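Long-range contacts in DNA photolyase (Agrobacterium tumefaciens, PDB 4U63), which probably repairs cyclobutane pyrimidine dimers in ultraviolet-damaged DNA by light-driven electron transfer from its flavin, with a methenyltetrahydrofolate antenna: residues I28-K33 with V56-K61; S38-L43 with V116-Y121. One frame throughout, in Å; residues are numbered along the deposited sequence.

Contact 1: I28-K33 with V56-K61; sequences IVWFRK and VYIREK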
loop_
_atom_site.group_PDB
_atom_site.type_symbol
_atom_site.label_atom_id
_atom_site.label_comp_id
_atom_site.label_asym_id
_atom_site.label_seq_id
_atom_site.Cartn_x
_atom_site.Cartn_y
_atom_site.Cartn_z
ATOM N N ILE A 28 -5.386 -27.389 -4.820
ATOM C CA ILE A 28 -5.029 -26.459 -3.764
ATOM C C ILE A 28 -4.947 -25.044 -4.323
ATOM O O ILE A 28 -4.319 -24.814 -5.357
ATOM C CB ILE A 28 -3.681 -26.847 -3.120
ATOM C CG1 ILE A 28 -3.826 -28.207 -2.418
ATOM C CG2 ILE A 28 -3.213 -25.783 -2.135
ATOM C CD1 ILE A 28 -2.522 -28.908 -2.178
ATOM N N VAL A 29 -5.590 -24.105 -3.633
ATOM C CA VAL A 29 -5.509 -22.691 -3.966
ATOM C C VAL A 29 -4.738 -22.009 -2.857
ATOM O O VAL A 29 -5.229 -21.903 -1.734
ATOM C CB VAL A 29 -6.897 -22.019 -4.089
ATOM C CG1 VAL A 29 -6.735 -20.551 -4.474
ATOM C CG2 VAL A 29 -7.756 -22.743 -5.106
ATOM N N TRP A 30 -3.539 -21.539 -3.175
ATOM C CA TRP A 30 -2.683 -20.879 -2.190
ATOM C C TRP A 30 -2.879 -19.361 -2.269
ATOM O O TRP A 30 -2.479 -18.745 -3.250
ATOM C CB TRP A 30 -1.214 -21.288 -2.418
ATOM C CG TRP A 30 -0.230 -20.596 -1.515
ATOM C CD1 TRP A 30 -0.485 -20.018 -0.291
ATOM C CD2 TRP A 30 1.168 -20.418 -1.755
ATOM N NE1 TRP A 30 0.659 -19.492 0.223
ATOM C CE2 TRP A 30 1.693 -19.719 -0.650
ATOM C CE3 TRP A 30 2.030 -20.773 -2.806
ATOM C CZ2 TRP A 30 3.046 -19.365 -0.556
ATOM C CZ3 TRP A 30 3.384 -20.415 -2.715
ATOM C CH2 TRP A 30 3.874 -19.724 -1.593
ATOM N N PHE A 31 -3.521 -18.797 -1.233
ATOM C CA PHE A 31 -3.747 -17.354 -1.070
ATOM C C PHE A 31 -2.544 -16.668 -0.418
ATOM O O PHE A 31 -1.962 -17.198 0.539
ATOM C CB PHE A 31 -4.964 -17.089 -0.168
ATOM C CG PHE A 31 -6.295 -17.283 -0.840
ATOM C CD1 PHE A 31 -6.897 -18.533 -0.877
ATOM C CD2 PHE A 31 -6.960 -16.208 -1.412
ATOM C CE1 PHE A 31 -8.138 -18.703 -1.488
ATOM C CE2 PHE A 31 -8.190 -16.371 -2.019
ATOM C CZ PHE A 31 -8.787 -17.620 -2.053
ATOM N N ARG A 32 -2.192 -15.484 -0.929
ATOM C CA ARG A 32 -1.127 -14.650 -0.358
ATOM C C ARG A 32 -1.631 -13.190 -0.175
ATOM O O ARG A 32 -2.223 -12.878 0.853
ATOM C CB ARG A 32 0.137 -14.728 -1.221
ATOM C CG ARG A 32 0.807 -16.107 -1.257
ATOM C CD ARG A 32 0.266 -17.014 -2.356
ATOM N NE ARG A 32 0.563 -16.503 -3.685
ATOM C CZ ARG A 32 1.749 -16.593 -4.289
ATOM N NH1 ARG A 32 2.783 -17.187 -3.683
ATOM N NH2 ARG A 32 1.908 -16.074 -5.509
ATOM N N LYS A 33 -1.426 -12.308 -1.146
ATOM C CA LYS A 33 -1.987 -10.944 -1.069
ATOM C C LYS A 33 -3.009 -10.813 -2.199
ATOM O O LYS A 33 -2.903 -9.968 -3.095
ATOM C CB LYS A 33 -0.904 -9.866 -1.114
ATOM C CG LYS A 33 0.021 -9.896 0.101
ATOM C CD LYS A 33 0.999 -8.729 0.135
ATOM C CE LYS A 33 1.700 -8.663 1.493
ATOM N NZ LYS A 33 2.796 -7.662 1.570
ATOM N N VAL A 56 -5.699 -22.459 1.075
ATOM C CA VAL A 56 -4.697 -22.374 2.139
ATOM C C VAL A 56 -4.032 -21.000 2.133
ATOM O O VAL A 56 -3.758 -20.428 1.070
ATOM C CB VAL A 56 -3.633 -23.504 2.024
ATOM C CG1 VAL A 56 -2.848 -23.419 0.722
ATOM C CG2 VAL A 56 -2.692 -23.493 3.230
ATOM N N TYR A 57 -3.792 -20.477 3.330
ATOM C CA TYR A 57 -2.954 -19.300 3.515
ATOM C C TYR A 57 -1.791 -19.732 4.403
ATOM O O TYR A 57 -2.002 -20.279 5.490
ATOM C CB TYR A 57 -3.707 -18.136 4.165
ATOM C CG TYR A 57 -2.815 -16.930 4.349
ATOM C CD1 TYR A 57 -2.008 -16.811 5.473
ATOM C CD2 TYR A 57 -2.737 -15.931 3.377
ATOM C CE1 TYR A 57 -1.170 -15.733 5.644
ATOM C CE2 TYR A 57 -1.890 -14.834 3.545
ATOM C CZ TYR A 57 -1.108 -14.744 4.687
ATOM O OH TYR A 57 -0.245 -13.684 4.901
ATOM N N ILE A 58 -0.579 -19.473 3.928
ATOM C CA ILE A 58 0.639 -19.855 4.600
ATOM C C ILE A 58 1.344 -18.620 5.154
ATOM O O ILE A 58 1.535 -17.623 4.455
ATOM C CB ILE A 58 1.586 -20.602 3.629
ATOM C CG1 ILE A 58 0.908 -21.885 3.128
ATOM C CG2 ILE A 58 2.923 -20.930 4.296
ATOM C CD1 ILE A 58 1.645 -22.589 2.010
ATOM N N ARG A 59 1.740 -18.710 6.416
ATOM C CA ARG A 59 2.568 -17.708 7.047
ATOM C C ARG A 59 4.009 -18.065 6.661
ATOM O O ARG A 59 4.617 -18.951 7.253
ATOM C CB ARG A 59 2.339 -17.736 8.556
ATOM C CG ARG A 59 2.787 -16.510 9.319
ATOM C CD ARG A 59 1.992 -16.356 10.613
ATOM N NE ARG A 59 2.079 -17.537 11.487
ATOM C CZ ARG A 59 2.340 -17.519 12.802
ATOM N NH1 ARG A 59 2.533 -16.373 13.464
ATOM N NH2 ARG A 59 2.397 -18.668 13.471
ATOM N N GLU A 60 4.509 -17.392 5.627
ATOM C CA GLU A 60 5.873 -17.562 5.141
ATOM C C GLU A 60 6.831 -16.737 5.995
ATOM O O GLU A 60 6.421 -15.795 6.673
ATOM C CB GLU A 60 6.001 -17.074 3.696
ATOM C CG GLU A 60 5.200 -17.825 2.652
ATOM C CD GLU A 60 5.276 -17.139 1.301
ATOM O OE1 GLU A 60 4.467 -16.232 1.056
ATOM O OE2 GLU A 60 6.143 -17.498 0.480
ATOM N N LYS A 61 8.105 -17.081 5.940
ATOM C CA LYS A 61 9.149 -16.348 6.677
ATOM C C LYS A 61 9.426 -14.967 6.054
ATOM O O LYS A 61 9.493 -13.941 6.761
ATOM C CB LYS A 61 10.447 -17.177 6.729
HETATM O O HOH W 1 0.247 -17.297 2.157
HETATM O O HOH W 2 -0.143 -11.656 3.188
#
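The Trp30 indole lies between Ile58 and Arg32: CD1 of Ile58 sits over one face, 3.9 Å from the centroid of the five-membered ring in a CH-pi contact, and CD of Arg32 lies against the opposite face, toward the rim. At the ring's edge, in its plane, are Val56 O and the carboxylate of Glu60, whose CD comes 3.7 Å from Trp30 CZ2 with the carboxylate turned 73° from the indole. Glu60 OE1 forms a salt bridge with Arg120. CG of Trp30 stands anti to the backbone N (chi1 176°), which swings the indole along the neighbouring strand toward Ile58 and Glu60. Strands 27-31 and 53-59 are the parallel pair of a beta-alpha-beta unit, linked through helix 41-49, in the Rossmann-like N-terminal domain of photolyases. Val56 N donates to Val29 O (2.9 Å) and Phe31 N to Val56 O (2.8 Å). Beyond this pair the strands splay, and a water takes over, accepting from Trp30 NE1 at 3.0 Å and lying close to Phe31 O and Ile58 O. The same water rests over the centre of the Tyr57 ring, while Arg32 O meets that ring's edge, 3.3 Å from Tyr57 CE2.

Contact 2: S38-L43 with V116-Y121; sequences SDNLAL and VWNRRY. With SO4 (sulfate ion), chain D; SO4 (sulfate ion), chain E.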
loop_
_atom_site.group_PDB
_atom_site.type_symbol
_atom_site.label_atom_id
_atom_site.label_comp_id
_atom_site.label_asym_id
_atom_site.label_seq_id
_atom_site.Cartn_x
_atom_site.Cartn_y
_atom_site.Cartn_z
ATOM N N SER A 38 -13.710 -12.529 -5.753
ATOM C CA SER A 38 -14.083 -11.902 -7.021
ATOM C C SER A 38 -12.857 -11.619 -7.875
ATOM O O SER A 38 -11.767 -11.370 -7.362
ATOM C CB SER A 38 -14.842 -10.589 -6.792
ATOM O OG SER A 38 -16.036 -10.798 -6.062
ATOM N N ASP A 39 -13.060 -11.648 -9.184
ATOM C CA ASP A 39 -12.008 -11.443 -10.173
ATOM C C ASP A 39 -10.709 -12.155 -9.757
ATOM O O ASP A 39 -9.626 -11.574 -9.754
ATOM C CB ASP A 39 -11.784 -9.941 -10.413
ATOM C CG ASP A 39 -11.103 -9.654 -11.748
ATOM O OD1 ASP A 39 -11.293 -10.450 -12.689
ATOM O OD2 ASP A 39 -10.397 -8.631 -11.866
ATOM N N ASN A 40 -10.852 -13.432 -9.404
ATOM C CA ASN A 40 -9.742 -14.239 -8.912
ATOM C C ASN A 40 -9.553 -15.416 -9.859
ATOM O O ASN A 40 -10.250 -16.436 -9.748
ATOM C CB ASN A 40 -10.026 -14.676 -7.469
ATOM C CG ASN A 40 -8.879 -15.449 -6.851
ATOM O OD1 ASN A 40 -8.101 -16.086 -7.551
ATOM N ND2 ASN A 40 -8.773 -15.402 -5.530
ATOM N N LEU A 41 -8.619 -15.267 -10.803
ATOM C CA LEU A 41 -8.434 -16.269 -11.871
ATOM C C LEU A 41 -7.929 -17.604 -11.348
ATOM O O LEU A 41 -8.280 -18.649 -11.884
ATOM C CB LEU A 41 -7.501 -15.742 -12.973
ATOM C CG LEU A 41 -8.025 -14.566 -13.815
ATOM C CD1 LEU A 41 -6.988 -14.102 -14.825
ATOM C CD2 LEU A 41 -9.320 -14.927 -14.530
ATOM N N ALA A 42 -7.113 -17.576 -10.294
ATOM C CA ALA A 42 -6.636 -18.824 -9.684
ATOM C C ALA A 42 -7.800 -19.616 -9.105
ATOM O O ALA A 42 -7.941 -20.816 -9.361
ATOM C CB ALA A 42 -5.600 -18.542 -8.606
ATOM N N LEU A 43 -8.638 -18.944 -8.324
ATOM C CA LEU A 43 -9.815 -19.597 -7.736
ATOM C C LEU A 43 -10.764 -20.125 -8.824
ATOM O O LEU A 43 -11.263 -21.245 -8.727
ATOM C CB LEU A 43 -10.550 -18.645 -6.805
ATOM C CG LEU A 43 -11.745 -19.222 -6.049
ATOM C CD1 LEU A 43 -11.342 -20.353 -5.122
ATOM C CD2 LEU A 43 -12.418 -18.117 -5.260
ATOM N N VAL A 116 -2.650 -23.967 -7.525
ATOM C CA VAL A 116 -2.777 -22.700 -8.214
ATOM C C VAL A 116 -2.544 -21.529 -7.271
ATOM O O VAL A 116 -2.782 -21.620 -6.056
ATOM C CB VAL A 116 -4.155 -22.536 -8.898
ATOM C CG1 VAL A 116 -4.344 -23.608 -9.962
ATOM C CG2 VAL A 116 -5.294 -22.567 -7.878
ATOM N N TRP A 117 -2.073 -20.434 -7.846
ATOM C CA TRP A 117 -1.966 -19.176 -7.142
ATOM C C TRP A 117 -2.016 -17.992 -8.097
ATOM O O TRP A 117 -1.820 -18.129 -9.302
ATOM C CB TRP A 117 -0.689 -19.115 -6.286
ATOM C CG TRP A 117 0.661 -19.229 -7.014
ATOM C CD1 TRP A 117 1.237 -18.301 -7.851
ATOM C CD2 TRP A 117 1.607 -20.304 -6.905
ATOM N NE1 TRP A 117 2.470 -18.750 -8.280
ATOM C CE2 TRP A 117 2.719 -19.974 -7.716
ATOM C CE3 TRP A 117 1.616 -21.522 -6.209
ATOM C CZ2 TRP A 117 3.831 -20.820 -7.847
ATOM C CZ3 TRP A 117 2.721 -22.360 -6.337
ATOM C CH2 TRP A 117 3.816 -22.003 -7.153
ATOM N N ASN A 118 -2.302 -16.830 -7.532
ATOM C CA ASN A 118 -2.210 -15.587 -8.262
ATOM C C ASN A 118 -0.801 -15.048 -8.157
ATOM O O ASN A 118 -0.212 -15.014 -7.069
ATOM C CB ASN A 118 -3.225 -14.593 -7.726
ATOM C CG ASN A 118 -4.639 -15.038 -8.011
ATOM O OD1 ASN A 118 -4.985 -15.295 -9.167
ATOM N ND2 ASN A 118 -5.453 -15.156 -6.981
ATOM N N ARG A 119 -0.268 -14.632 -9.300
ATOM C CA ARG A 119 1.088 -14.103 -9.370
ATOM C C ARG A 119 1.234 -12.899 -8.456
ATOM O O ARG A 119 0.279 -12.114 -8.269
ATOM C CB ARG A 119 1.433 -13.691 -10.799
ATOM C CG ARG A 119 1.545 -14.850 -11.745
ATOM C CD ARG A 119 1.599 -14.381 -13.181
ATOM N NE ARG A 119 1.420 -15.511 -14.080
ATOM C CZ ARG A 119 1.011 -15.428 -15.342
ATOM N NH1 ARG A 119 0.718 -14.248 -15.900
ATOM N NH2 ARG A 119 0.889 -16.542 -16.057
ATOM N N ARG A 120 2.415 -12.789 -7.867
ATOM C CA ARG A 120 2.808 -11.624 -7.090
ATOM C C ARG A 120 4.036 -11.100 -7.779
ATOM O O ARG A 120 4.908 -11.865 -8.171
ATOM C CB ARG A 120 3.060 -11.960 -5.619
ATOM C CG ARG A 120 4.099 -13.030 -5.358
ATOM C CD ARG A 120 4.103 -13.416 -3.897
ATOM N NE ARG A 120 4.869 -14.635 -3.652
ATOM C CZ ARG A 120 5.060 -15.185 -2.453
ATOM N NH1 ARG A 120 4.543 -14.629 -1.360
ATOM N NH2 ARG A 120 5.771 -16.304 -2.344
ATOM N N TYR A 121 4.100 -9.790 -7.933
ATOM C CA TYR A 121 5.052 -9.197 -8.849
ATOM C C TYR A 121 6.214 -8.486 -8.179
ATOM O O TYR A 121 7.070 -7.961 -8.866
ATOM C CB TYR A 121 4.321 -8.276 -9.804
ATOM C CG TYR A 121 3.387 -9.004 -10.752
ATOM C CD1 TYR A 121 2.070 -9.257 -10.404
ATOM C CD2 TYR A 121 3.814 -9.421 -11.998
ATOM C CE1 TYR A 121 1.206 -9.911 -11.266
ATOM C CE2 TYR A 121 2.962 -10.081 -12.866
ATOM C CZ TYR A 121 1.654 -10.319 -12.493
ATOM O OH TYR A 121 0.797 -10.962 -13.345
HETATM S S SO4 D . -0.619 -15.618 -19.264
HETATM O O1 SO4 D . 0.417 -16.510 -18.711
HETATM O O2 SO4 D . -1.789 -16.419 -19.674
HETATM O O3 SO4 D . -0.069 -14.923 -20.444
HETATM O O4 SO4 D . -1.030 -14.620 -18.251
HETATM S S SO4 E . 2.345 -20.435 -15.279
HETATM O O1 SO4 E . 3.332 -21.308 -15.939
HETATM O O2 SO4 E . 1.086 -21.154 -15.023
HETATM O O3 SO4 E . 2.936 -19.977 -14.005
HETATM O O4 SO4 E . 2.048 -19.281 -16.153
HETATM O O HOH W 3 -6.559 -13.229 -10.437
#
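Asn118 reaches from the end of strand 114-118 to the start of helix 41-49, where its ND2 donates to Asn40 OD1 at 2.9 Å. The bond is nearly straight at the hydrogen (174°), and the acceptor lies in the amide plane of Asn118. Asn40 is the N-cap residue, and the same OD1 accepts from Leu43 N at 3.0 Å. The two donors approach from opposite faces of the Asn40 amide, each well out of its plane, so one carbonyl oxygen is gripped from two sides. With CG anti to the backbone N (chi1 -176°), the Asn40 side chain places OD1 between helix and strand, and its ND2 is satisfied by Arg36 O. Asn118 ND2 has a second acceptor in Asp34 OD2. Asn118 OD1 serves the first turn of the helix: Ala42 N donates to it weakly at 3.3 Å, and a water that accepts from Leu41 N at 2.9 Å donates to it in turn. The backbone N-H groups of Leu41, Ala42 and Leu43 thus all find acceptors at the helix start. The Ala42 methyl points at the strand, its CB 3.7 Å from Trp117 C and in apolar contact with Val116 CG2. Further along, Arg119 donates to two sulfate ions, probably from the crystallisation liquor. Helix 41-49 here packs against strand 114-118, which runs between strands 27-31 and 142-146; Phe146 of the latter touches both Leu41 and Asn118.

Contacts 1 and 2 have centres about 11 Å apart and meet along strands 27-31 and 114-118, neighbours in the five-stranded parallel sheet. Val116 N lies 2.9 Å from Ile28 O, a probable backbone hydrogen bond. At the C-terminal ends of the strands, Arg32 NH2 probably donates to Asn118 O at 2.8 Å, and its guanidinium also makes a cation-pi contact with Trp117 and a salt bridge with Asp129. The helix whose start contact 2 fixes is the crossover of contact 1's unit. Neither contact includes residues of the methenyltetrahydrofolate pocket or of the FAD pocket, the latter formed by residues between 245 and 403.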